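Local coordinates for protein ureidoglycolate hydrolase (Arabidopsis thaliana, PDB 4PXB) that hydrolyses (S)-ureidoglycolate to glyoxylate, ammonium and carbon dioxide with two manganese ions per subunit, a step of plant purine breakdown, at residues 19-24 and 99-104; 92-97 and 135-140; 202-207 and 378-383. The protein carries 1 engineered substitution. All blocks are in the same frame, centred on the assembly; numbering follows the deposited sequence.

In the fold
From the N terminus, helix 17-28 is the first element engaged: contact 1 brings residues 19-24 against the loop 99-104 ahead of helix 105-120, closing a chain loop of 74 residues. Contact 2 opens inside that loop at 92-97 and ends beyond it at 135-140, so the two cross, and they share both manganese ions through Asp103, His92 and Glu138. Contact 3 follows in series, joining strand 201-209 to the short helix 379-383 across 170 residues. It touches contact 2 where Asp379 packs against Ala137, while contacts 1 and 3 do not meet. Together they tie helix 17-28, the metal-bearing loops, strand 201-209 and helix 379-383 into the domain that carries the metal site.

Contact 1: residues 19-24 and 99-104; sequences GLQNQI and SGKYDG. With MN (manganese (II) ion), chain C; MN (manganese (II) ion), chain D; UGC ((2S)-(carbamoylamino)(hydroxy)ethanoic acid), chain E.
Ile24 makes the apolar part of this contact. Its CG2 lies over one face of the Tyr102 ring, offset toward the rim and 4.1 Å from Tyr102 CE1, and the same methyl rests 4.1 Å from Lys101 CB. With CG2 anti to the backbone N and CG1 anti to the carbonyl carbon (chi1 -71°), CG2 and, at the end of the other branch, CD1 both come near Lys101 O. Helix 105-120 packs on Ile24 as well, through Val105 and Val106.

The direct polar contact across the segments is weak. Gln21 NE2 gives a weak hydrogen bond to Tyr102 OH at 3.3 Å, its amide plane turned 51° from the ring; its stronger partner is Asp25, which also forms a salt bridge with Lys101 NZ. A firmer link is a water that donates both to Ile24 O, at 2.8 Å, and to Lys101 O, bridging helix and loop.

Metal bonds begin at Asp103, next to Tyr102. Asp103 OD1 binds one manganese at 2.2 Å and OD2 the other at 2.2 Å, while Glu406 accepts from the backbone N of Tyr102 and of Asp103. The chemistry thus joins a mixed apolar and water-bridged seat on helix 17-28 to a carboxylate that spans both metals, one oxygen to each.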
loop_
_atom_site.group_PDB
_atom_site.type_symbol
_atom_site.label_atom_id
_atom_site.label_comp_id
_atom_site.label_asym_id
_atom_site.label_seq_id
_atom_site.Cartn_x
_atom_site.Cartn_y
_atom_site.Cartn_z
ATOM N N GLY A 19 -17.550 -11.949 33.282
ATOM C CA GLY A 19 -18.473 -11.112 32.533
ATOM C C GLY A 19 -17.730 -10.009 31.795
ATOM O O GLY A 19 -18.026 -9.712 30.639
ATOM N N LEU A 20 -16.776 -9.385 32.477
ATOM C CA LEU A 20 -15.927 -8.388 31.849
ATOM C C LEU A 20 -15.158 -8.998 30.677
ATOM O O LEU A 20 -15.050 -8.380 29.606
ATOM C CB LEU A 20 -14.960 -7.810 32.878
ATOM C CG LEU A 20 -13.939 -6.796 32.360
ATOM C CD1 LEU A 20 -14.635 -5.655 31.607
ATOM C CD2 LEU A 20 -13.122 -6.258 33.527
ATOM N N GLN A 21 -14.616 -10.197 30.873
ATOM C CA GLN A 21 -13.945 -10.888 29.772
ATOM C C GLN A 21 -14.895 -11.134 28.603
ATOM O O GLN A 21 -14.518 -10.945 27.445
ATOM C CB GLN A 21 -13.346 -12.226 30.206
ATOM C CG GLN A 21 -12.648 -12.945 29.055
ATOM C CD GLN A 21 -11.399 -12.210 28.610
ATOM O OE1 GLN A 21 -10.621 -11.736 29.445
ATOM N NE2 GLN A 21 -11.202 -12.093 27.293
ATOM N N ASN A 22 -16.120 -11.570 28.902
ATOM C CA ASN A 22 -17.113 -11.771 27.846
ATOM C C ASN A 22 -17.360 -10.503 27.016
ATOM O O ASN A 22 -17.511 -10.572 25.792
ATOM C CB ASN A 22 -18.431 -12.309 28.426
ATOM C CG ASN A 22 -18.310 -13.752 28.915
ATOM O OD1 ASN A 22 -17.409 -14.486 28.498
ATOM N ND2 ASN A 22 -19.219 -14.164 29.801
ATOM N N GLN A 23 -17.403 -9.348 27.675
ATOM C CA GLN A 23 -17.635 -8.095 26.965
ATOM C C GLN A 23 -16.429 -7.709 26.108
ATOM O O GLN A 23 -16.591 -7.148 25.021
ATOM C CB GLN A 23 -17.981 -6.970 27.940
ATOM C CG GLN A 23 -19.266 -7.207 28.724
ATOM C CD GLN A 23 -19.453 -6.188 29.836
ATOM O OE1 GLN A 23 -18.484 -5.603 30.320
ATOM N NE2 GLN A 23 -20.704 -5.968 30.244
ATOM N N ILE A 24 -15.224 -7.996 26.602
ATOM C CA ILE A 24 -14.004 -7.793 25.818
ATOM C C ILE A 24 -14.089 -8.618 24.543
ATOM O O ILE A 24 -13.815 -8.121 23.448
ATOM C CB ILE A 24 -12.738 -8.210 26.615
ATOM C CG1 ILE A 24 -12.458 -7.212 27.745
ATOM C CG2 ILE A 24 -11.522 -8.339 25.691
ATOM C CD1 ILE A 24 -11.541 -6.077 27.339
ATOM N N SER A 99 -4.421 -5.450 15.371
ATOM C CA SER A 99 -3.944 -5.281 16.737
ATOM C C SER A 99 -4.751 -6.161 17.691
ATOM O O SER A 99 -5.432 -7.102 17.250
ATOM C CB SER A 99 -4.037 -3.817 17.136
ATOM O OG SER A 99 -5.378 -3.353 16.998
ATOM N N GLY A 100 -4.682 -5.856 18.986
ATOM C CA GLY A 100 -5.288 -6.704 20.001
ATOM C C GLY A 100 -6.645 -6.235 20.492
ATOM O O GLY A 100 -7.212 -5.262 19.959
ATOM N N LYS A 101 -7.165 -6.938 21.501
ATOM C CA LYS A 101 -8.509 -6.716 22.023
ATOM C C LYS A 101 -8.527 -5.907 23.319
ATOM O O LYS A 101 -9.616 -5.621 23.842
ATOM C CB LYS A 101 -9.194 -8.065 22.347
ATOM C CG LYS A 101 -9.167 -9.112 21.254
ATOM C CD LYS A 101 -9.965 -10.360 21.673
ATOM C CE LYS A 101 -9.406 -11.028 22.921
ATOM N NZ LYS A 101 -10.094 -12.329 23.227
ATOM N N TYR A 102 -7.355 -5.562 23.860
ATOM C CA TYR A 102 -7.289 -4.998 25.225
ATOM C C TYR A 102 -6.857 -3.534 25.293
ATOM O O TYR A 102 -7.243 -2.788 26.203
ATOM C CB TYR A 102 -6.346 -5.841 26.103
ATOM C CG TYR A 102 -6.790 -7.277 26.262
ATOM C CD1 TYR A 102 -7.523 -7.682 27.378
ATOM C CD2 TYR A 102 -6.489 -8.230 25.292
ATOM C CE1 TYR A 102 -7.937 -9.000 27.516
ATOM C CE2 TYR A 102 -6.901 -9.547 25.428
ATOM C CZ TYR A 102 -7.620 -9.926 26.543
ATOM O OH TYR A 102 -8.039 -11.235 26.673
ATOM N N ASP A 103 -6.033 -3.126 24.337
ATOM C CA ASP A 103 -5.599 -1.742 24.235
ATOM C C ASP A 103 -6.816 -0.808 24.177
ATOM O O ASP A 103 -7.664 -0.945 23.289
ATOM C CB ASP A 103 -4.771 -1.621 22.956
ATOM C CG ASP A 103 -4.196 -0.259 22.752
ATOM O OD1 ASP A 103 -4.288 0.579 23.657
ATOM O OD2 ASP A 103 -3.639 -0.037 21.679
ATOM N N GLY A 104 -6.913 0.112 25.137
ATOM C CA GLY A 104 -8.005 1.075 25.184
ATOM C C GLY A 104 -9.269 0.484 25.788
ATOM O O GLY A 104 -9.835 1.035 26.732
HETATM MN MN MN C . -4.426 2.753 24.122
HETATM MN MN MN D . -2.706 1.841 20.939
HETATM O O3 UGC E . 1.160 4.469 19.710
HETATM C C3 UGC E . 0.617 4.590 20.832
HETATM O O4 UGC E . 1.240 5.125 21.817
HETATM C C2 UGC E . -0.726 4.003 21.065
HETATM O O2 UGC E . -1.629 4.010 20.039
HETATM N N2 UGC E . -1.307 4.452 22.295
HETATM C C1 UGC E . -1.286 3.277 23.121
HETATM O O1 UGC E . -0.812 2.258 22.611
HETATM N N1 UGC E . -1.783 3.277 24.466
HETATM O O HOH W 1 -12.165 -5.874 22.922
HETATM O O HOH W 2 -4.400 4.891 25.034
HETATM O O HOH W 3 -3.793 3.767 21.881
#

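Contact 2: residues 92-97 and 135-140; sequences HIDAIP and TSAEPT. Engineered in segment 135-140: Ala137 (natural residue Glu). With MN (manganese (II) ion), chain C; MN (manganese (II) ion), chain D; UGC ((2S)-(carbamoylamino)(hydroxy)ethanoic acid), chain E.
His92 lays one face of its imidazole against the CB of Ala137, an engineered residue that replaces the natural glutamate. The methyl sits 3.8 Å from the ring centroid and 26° off the normal, a CH-pi contact displaced toward CG. NE2 binds one manganese at 2.3 Å; His92 ND1 makes weak hydrogen bonds to Asp94 OD1 and to Asp94 O, the latter at the ring edge.

Asp94 fastens the two loops together. Ala137 N meets OD1 at 3.0 Å in an almost straight bond (177°), and Glu138 N meets OD2 at 2.9 Å, both on the syn side and somewhat out of the carboxylate plane. Ser136 OG donates to the same OD2 at 2.7 Å, but from above the carboxylate plane. CG lies between the backbone N and the carbonyl carbon (chi1 62°), which aims the group at the 135-140 backbone. With an alanine here, Ser136 OG and the backbone N of Ala137 and Glu138 would probably lose their shared acceptor, leaving the turn that carries Glu138 less firmly placed.

Glu138, bent at chi2, folds back across Ile96, whose CG2 approaches CD to 3.4 Å. OE2 binds the second manganese and accepts from a water that is held also by Ile96 N; OE1 accepts from Asn294 of the second subunit. Farther along, Pro97 CD touches Thr140 CG2 at 3.8 Å.

With Asp103, His208 and His402 as the remaining protein ligands, His92 and Glu138 complete the two-metal centre of the peptidase M20 family, here holding ureidoglycolate.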
loop_
_atom_site.group_PDB
_atom_site.type_symbol
_atom_site.label_atom_id
_atom_site.label_comp_id
_atom_site.label_asym_id
_atom_site.label_seq_id
_atom_site.Cartn_x
_atom_site.Cartn_y
_atom_site.Cartn_z
ATOM N N HIS A 92 -10.145 4.703 24.971
ATOM C CA HIS A 92 -10.623 4.666 23.597
ATOM C C HIS A 92 -10.991 3.238 23.229
ATOM O O HIS A 92 -10.650 2.304 23.950
ATOM C CB HIS A 92 -9.511 5.151 22.680
ATOM C CG HIS A 92 -8.319 4.257 22.683
ATOM N ND1 HIS A 92 -8.081 3.332 21.679
ATOM C CD2 HIS A 92 -7.305 4.113 23.567
ATOM C CE1 HIS A 92 -6.970 2.670 21.948
ATOM N NE2 HIS A 92 -6.482 3.130 23.089
ATOM N N ILE A 93 -11.696 3.053 22.120
ATOM C CA ILE A 93 -11.959 1.693 21.664
ATOM C C ILE A 93 -11.526 1.466 20.223
ATOM O O ILE A 93 -11.677 0.358 19.695
ATOM C CB ILE A 93 -13.441 1.286 21.822
ATOM C CG1 ILE A 93 -14.339 2.179 20.954
ATOM C CG2 ILE A 93 -13.846 1.288 23.304
ATOM C CD1 ILE A 93 -15.809 1.755 20.974
ATOM N N ASP A 94 -10.986 2.492 19.573
ATOM C CA ASP A 94 -10.477 2.260 18.226
ATOM C C ASP A 94 -9.216 1.401 18.288
ATOM O O ASP A 94 -8.539 1.356 19.327
ATOM C CB ASP A 94 -10.304 3.551 17.400
ATOM C CG ASP A 94 -9.303 4.529 17.995
ATOM O OD1 ASP A 94 -9.102 4.540 19.225
ATOM O OD2 ASP A 94 -8.738 5.332 17.212
ATOM N N ALA A 95 -8.948 0.683 17.200
ATOM C CA ALA A 95 -7.857 -0.289 17.137
ATOM C C ALA A 95 -7.138 -0.163 15.814
ATOM O O ALA A 95 -7.774 -0.178 14.748
ATOM C CB ALA A 95 -8.400 -1.709 17.274
ATOM N N ILE A 96 -5.815 -0.066 15.861
ATOM C CA ILE A 96 -5.042 0.014 14.621
ATOM C C ILE A 96 -5.105 -1.340 13.911
ATOM O O ILE A 96 -5.417 -2.358 14.548
ATOM C CB ILE A 96 -3.577 0.458 14.870
ATOM C CG1 ILE A 96 -2.763 -0.651 15.544
ATOM C CG2 ILE A 96 -3.526 1.738 15.682
ATOM C CD1 ILE A 96 -1.327 -0.205 15.853
ATOM N N PRO A 97 -4.830 -1.366 12.587
ATOM C CA PRO A 97 -4.940 -2.620 11.826
ATOM C C PRO A 97 -4.182 -3.793 12.438
ATOM O O PRO A 97 -3.000 -3.654 12.797
ATOM C CB PRO A 97 -4.316 -2.258 10.473
ATOM C CG PRO A 97 -4.625 -0.803 10.318
ATOM C CD PRO A 97 -4.494 -0.227 11.707
ATOM N N THR A 135 -13.395 9.691 21.305
ATOM C CA THR A 135 -13.879 9.338 19.974
ATOM C C THR A 135 -12.850 8.523 19.196
ATOM O O THR A 135 -13.207 7.684 18.372
ATOM C CB THR A 135 -14.323 10.591 19.166
ATOM O OG1 THR A 135 -15.165 10.193 18.076
ATOM C CG2 THR A 135 -13.115 11.372 18.630
ATOM N N SER A 136 -11.573 8.744 19.491
ATOM C CA SER A 136 -10.481 8.014 18.841
ATOM C C SER A 136 -9.170 8.397 19.507
ATOM O O SER A 136 -8.955 9.575 19.811
ATOM C CB SER A 136 -10.403 8.393 17.353
ATOM O OG SER A 136 -9.168 7.991 16.778
ATOM N N ALA A 137 -8.295 7.423 19.743
ATOM C CA ALA A 137 -6.947 7.736 20.204
ATOM C C ALA A 137 -5.905 7.432 19.126
ATOM O O ALA A 137 -4.819 8.025 19.123
ATOM C CB ALA A 137 -6.622 6.989 21.492
ATOM N N GLU A 138 -6.234 6.531 18.200
ATOM C CA GLU A 138 -5.248 6.077 17.217
ATOM C C GLU A 138 -5.211 6.972 15.983
ATOM O O GLU A 138 -6.245 7.499 15.561
ATOM C CB GLU A 138 -5.536 4.641 16.792
ATOM C CG GLU A 138 -5.654 3.667 17.959
ATOM C CD GLU A 138 -4.313 3.362 18.622
ATOM O OE1 GLU A 138 -3.305 4.083 18.399
ATOM O OE2 GLU A 138 -4.270 2.383 19.390
ATOM N N PRO A 139 -4.019 7.134 15.393
ATOM C CA PRO A 139 -3.826 8.069 14.275
ATOM C C PRO A 139 -4.136 7.434 12.922
ATOM O O PRO A 139 -3.861 8.042 11.897
ATOM C CB PRO A 139 -2.331 8.394 14.358
ATOM C CG PRO A 139 -1.715 7.102 14.877
ATOM C CD PRO A 139 -2.749 6.519 15.839
ATOM N N THR A 140 -4.722 6.241 12.926
ATOM C CA THR A 140 -4.899 5.436 11.715
ATOM C C THR A 140 -5.578 6.146 10.550
ATOM O O THR A 140 -5.091 6.083 9.409
ATOM C CB THR A 140 -5.693 4.167 12.035
ATOM O OG1 THR A 140 -5.067 3.507 13.141
ATOM C CG2 THR A 140 -5.765 3.219 10.815
HETATM MN MN MN C . -4.426 2.753 24.122
HETATM MN MN MN D . -2.706 1.841 20.939
HETATM O O3 UGC E . 1.160 4.469 19.710
HETATM C C3 UGC E . 0.617 4.590 20.832
HETATM O O4 UGC E . 1.240 5.125 21.817
HETATM C C2 UGC E . -0.726 4.003 21.065
HETATM O O2 UGC E . -1.629 4.010 20.039
HETATM N N2 UGC E . -1.307 4.452 22.295
HETATM C C1 UGC E . -1.286 3.277 23.121
HETATM O O1 UGC E . -0.812 2.258 22.611
HETATM N N1 UGC E . -1.783 3.277 24.466
HETATM O O HOH W 4 -7.521 2.651 14.149
HETATM O O HOH W 5 -4.714 -0.070 18.395
HETATM O O HOH W 2 -4.400 4.891 25.034
HETATM O O HOH W 3 -3.793 3.767 21.881
#

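Contact 3: residues 202-207 and 378-383. With UGC ((2S)-(carbamoylamino)(hydroxy)ethanoic acid), chain E.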
loop_
_atom_site.group_PDB
_atom_site.type_symbol
_atom_site.label_atom_id
_atom_site.label_comp_id
_atom_site.label_asym_id
_atom_site.label_seq_id
_atom_site.Cartn_x
_atom_site.Cartn_y
_atom_site.Cartn_z
ATOM N N PHE A 202 -12.440 17.661 38.170
ATOM C CA PHE A 202 -11.613 17.653 39.371
ATOM C C PHE A 202 -10.344 16.830 39.127
ATOM O O PHE A 202 -9.269 17.149 39.639
ATOM C CB PHE A 202 -12.414 17.046 40.529
ATOM C CG PHE A 202 -11.679 17.025 41.840
ATOM C CD1 PHE A 202 -11.307 18.209 42.463
ATOM C CD2 PHE A 202 -11.382 15.822 42.464
ATOM C CE1 PHE A 202 -10.635 18.191 43.676
ATOM C CE2 PHE A 202 -10.712 15.797 43.677
ATOM C CZ PHE A 202 -10.338 16.988 44.287
ATOM N N ALA A 203 -10.473 15.765 38.339
ATOM C CA ALA A 203 -9.334 14.907 38.023
ATOM C C ALA A 203 -9.742 13.988 36.896
ATOM O O ALA A 203 -10.943 13.787 36.656
ATOM C CB ALA A 203 -8.921 14.076 39.242
ATOM N N PHE A 204 -8.747 13.431 36.210
ATOM C CA PHE A 204 -9.004 12.415 35.194
ATOM C C PHE A 204 -8.095 11.190 35.377
ATOM O O PHE A 204 -6.880 11.333 35.535
ATOM C CB PHE A 204 -8.839 12.980 33.767
ATOM C CG PHE A 204 -8.916 11.912 32.700
ATOM C CD1 PHE A 204 -10.141 11.490 32.207
ATOM C CD2 PHE A 204 -7.764 11.295 32.232
ATOM C CE1 PHE A 204 -10.217 10.489 31.247
ATOM C CE2 PHE A 204 -7.833 10.278 31.276
ATOM C CZ PHE A 204 -9.059 9.882 30.785
ATOM N N LEU A 205 -8.684 9.993 35.310
ATOM C CA LEU A 205 -7.945 8.731 35.448
ATOM C C LEU A 205 -8.118 7.848 34.222
ATOM O O LEU A 205 -9.218 7.745 33.689
ATOM C CB LEU A 205 -8.494 7.931 36.633
ATOM C CG LEU A 205 -8.658 8.642 37.965
ATOM C CD1 LEU A 205 -9.290 7.689 38.967
ATOM C CD2 LEU A 205 -7.314 9.116 38.450
ATOM N N GLU A 206 -7.057 7.165 33.800
ATOM C CA GLU A 206 -7.205 6.191 32.728
ATOM C C GLU A 206 -6.618 4.858 33.153
ATOM O O GLU A 206 -5.446 4.780 33.525
ATOM C CB GLU A 206 -6.532 6.689 31.446
ATOM C CG GLU A 206 -6.619 5.720 30.266
ATOM C CD GLU A 206 -6.235 6.364 28.935
ATOM O OE1 GLU A 206 -5.657 7.481 28.939
ATOM O OE2 GLU A 206 -6.508 5.751 27.873
ATOM N N LEU A 207 -7.439 3.808 33.121
ATOM C CA LEU A 207 -6.948 2.447 33.330
ATOM C C LEU A 207 -6.495 1.896 31.974
ATOM O O LEU A 207 -7.185 2.070 30.965
ATOM C CB LEU A 207 -8.067 1.584 33.942
ATOM C CG LEU A 207 -7.903 0.059 33.969
ATOM C CD1 LEU A 207 -6.769 -0.356 34.904
ATOM C CD2 LEU A 207 -9.225 -0.625 34.367
ATOM N N HIS A 378 -1.349 8.455 25.434
ATOM C CA HIS A 378 -2.722 8.118 25.800
ATOM C C HIS A 378 -3.518 9.393 25.826
ATOM O O HIS A 378 -2.944 10.482 25.863
ATOM C CB HIS A 378 -2.774 7.531 27.215
ATOM C CG HIS A 378 -1.952 6.296 27.392
ATOM N ND1 HIS A 378 -2.386 5.045 27.011
ATOM C CD2 HIS A 378 -0.716 6.124 27.924
ATOM C CE1 HIS A 378 -1.456 4.156 27.293
ATOM N NE2 HIS A 378 -0.430 4.780 27.851
ATOM N N ASP A 379 -4.838 9.270 25.856
ATOM C CA ASP A 379 -5.687 10.441 26.008
ATOM C C ASP A 379 -5.345 11.210 27.294
ATOM O O ASP A 379 -5.512 12.439 27.365
ATOM C CB ASP A 379 -7.161 10.025 25.964
ATOM C CG ASP A 379 -7.580 9.528 24.585
ATOM O OD1 ASP A 379 -7.550 10.342 23.624
ATOM O OD2 ASP A 379 -7.934 8.330 24.452
ATOM N N SER A 380 -4.838 10.483 28.290
ATOM C CA SER A 380 -4.383 11.081 29.546
ATOM C C SER A 380 -3.367 12.182 29.293
ATOM O O SER A 380 -3.301 13.158 30.042
ATOM C CB SER A 380 -3.735 10.018 30.435
ATOM O OG SER A 380 -4.704 9.092 30.895
ATOM N N LEU A 381 -2.558 12.016 28.250
ATOM C CA LEU A 381 -1.551 13.024 27.915
ATOM C C LEU A 381 -2.204 14.385 27.687
ATOM O O LEU A 381 -1.704 15.414 28.152
ATOM C CB LEU A 381 -0.757 12.601 26.679
ATOM C CG LEU A 381 0.298 13.581 26.156
ATOM C CD1 LEU A 381 1.382 13.776 27.193
ATOM C CD2 LEU A 381 0.893 13.040 24.852
ATOM N N PHE A 382 -3.342 14.393 27.003
ATOM C CA PHE A 382 -4.020 15.655 26.724
ATOM C C PHE A 382 -5.032 16.082 27.779
ATOM O O PHE A 382 -5.207 17.290 28.015
ATOM C CB PHE A 382 -4.587 15.640 25.308
ATOM C CG PHE A 382 -3.535 15.378 24.286
ATOM C CD1 PHE A 382 -2.721 16.405 23.845
ATOM C CD2 PHE A 382 -3.294 14.090 23.836
ATOM C CE1 PHE A 382 -1.721 16.168 22.935
ATOM C CE2 PHE A 382 -2.285 13.842 22.927
ATOM C CZ PHE A 382 -1.497 14.883 22.475
ATOM N N MET A 383 -5.669 15.115 28.441
ATOM C CA MET A 383 -6.549 15.448 29.561
ATOM C C MET A 383 -5.771 16.145 30.676
ATOM O O MET A 383 -6.333 16.951 31.425
ATOM C CB MET A 383 -7.241 14.202 30.119
ATOM C CG MET A 383 -8.249 13.581 29.171
ATOM S SD MET A 383 -9.509 14.770 28.654
ATOM C CE MET A 383 -10.444 14.903 30.191
HETATM O O3 UGC E . 1.160 4.469 19.710
HETATM C C3 UGC E . 0.617 4.590 20.832
HETATM O O4 UGC E . 1.240 5.125 21.817
HETATM C C2 UGC E . -0.726 4.003 21.065
HETATM O O2 UGC E . -1.629 4.010 20.039
HETATM N N2 UGC E . -1.307 4.452 22.295
HETATM C C1 UGC E . -1.286 3.277 23.121
HETATM O O1 UGC E . -0.812 2.258 22.611
HETATM N N1 UGC E . -1.783 3.277 24.466
HETATM O O HOH W 6 -6.117 6.733 25.506
#
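Glu206 reaches from strand 203-207 into the N-terminal end of helix 379-383, which runs antiparallel to the strand with axes 8.9 Å apart, a strand-and-helix pair within the metal-binding domain of the M20 fold. Followed outward, Glu206 CB lies 3.1 Å from Ser380 OG, and CG, anti to the backbone N (chi1 179°), starts an extended chain past that hydroxyl. The carboxylate carbon CD nears His378 CB. OE1 then takes two donors: Ser380 OG at 2.7 Å, through its anti lone pair, and Ser380 N at 3.2 Å, nearly in line with the C-O bond. OE2 accepts from Ser91 and from a water, which also donates to Asp379 OD2 and accepts from Asp379 N. This water bridges two carboxylates, with Glu206 OE2 and Asp379 OD2 4.5 Å apart, and their closeness would probably raise the proton affinity of one of them; the second oxygen of Asp379, OD1, is bonded to Ser149.

The carboxylate thus grips the start of the helix directly beside His378, a substrate-binding residue. The imidazole is turned 75° from the carboxylate plane, its NE2 bonded to Ser374, and it lies against the ureido end of ureidoglycolate.

Two residues earlier on the strand, Phe204 receives the bent side chain of Met383. Ser380 OG stands at the ring edge, in its plane, while the methionine crosses one face in a Met-aromatic contact: SD is above the ring at 5.0 Å from its centroid, and Met383 CG lies over the centre, 3.8 Å from the centroid and 8° off the normal.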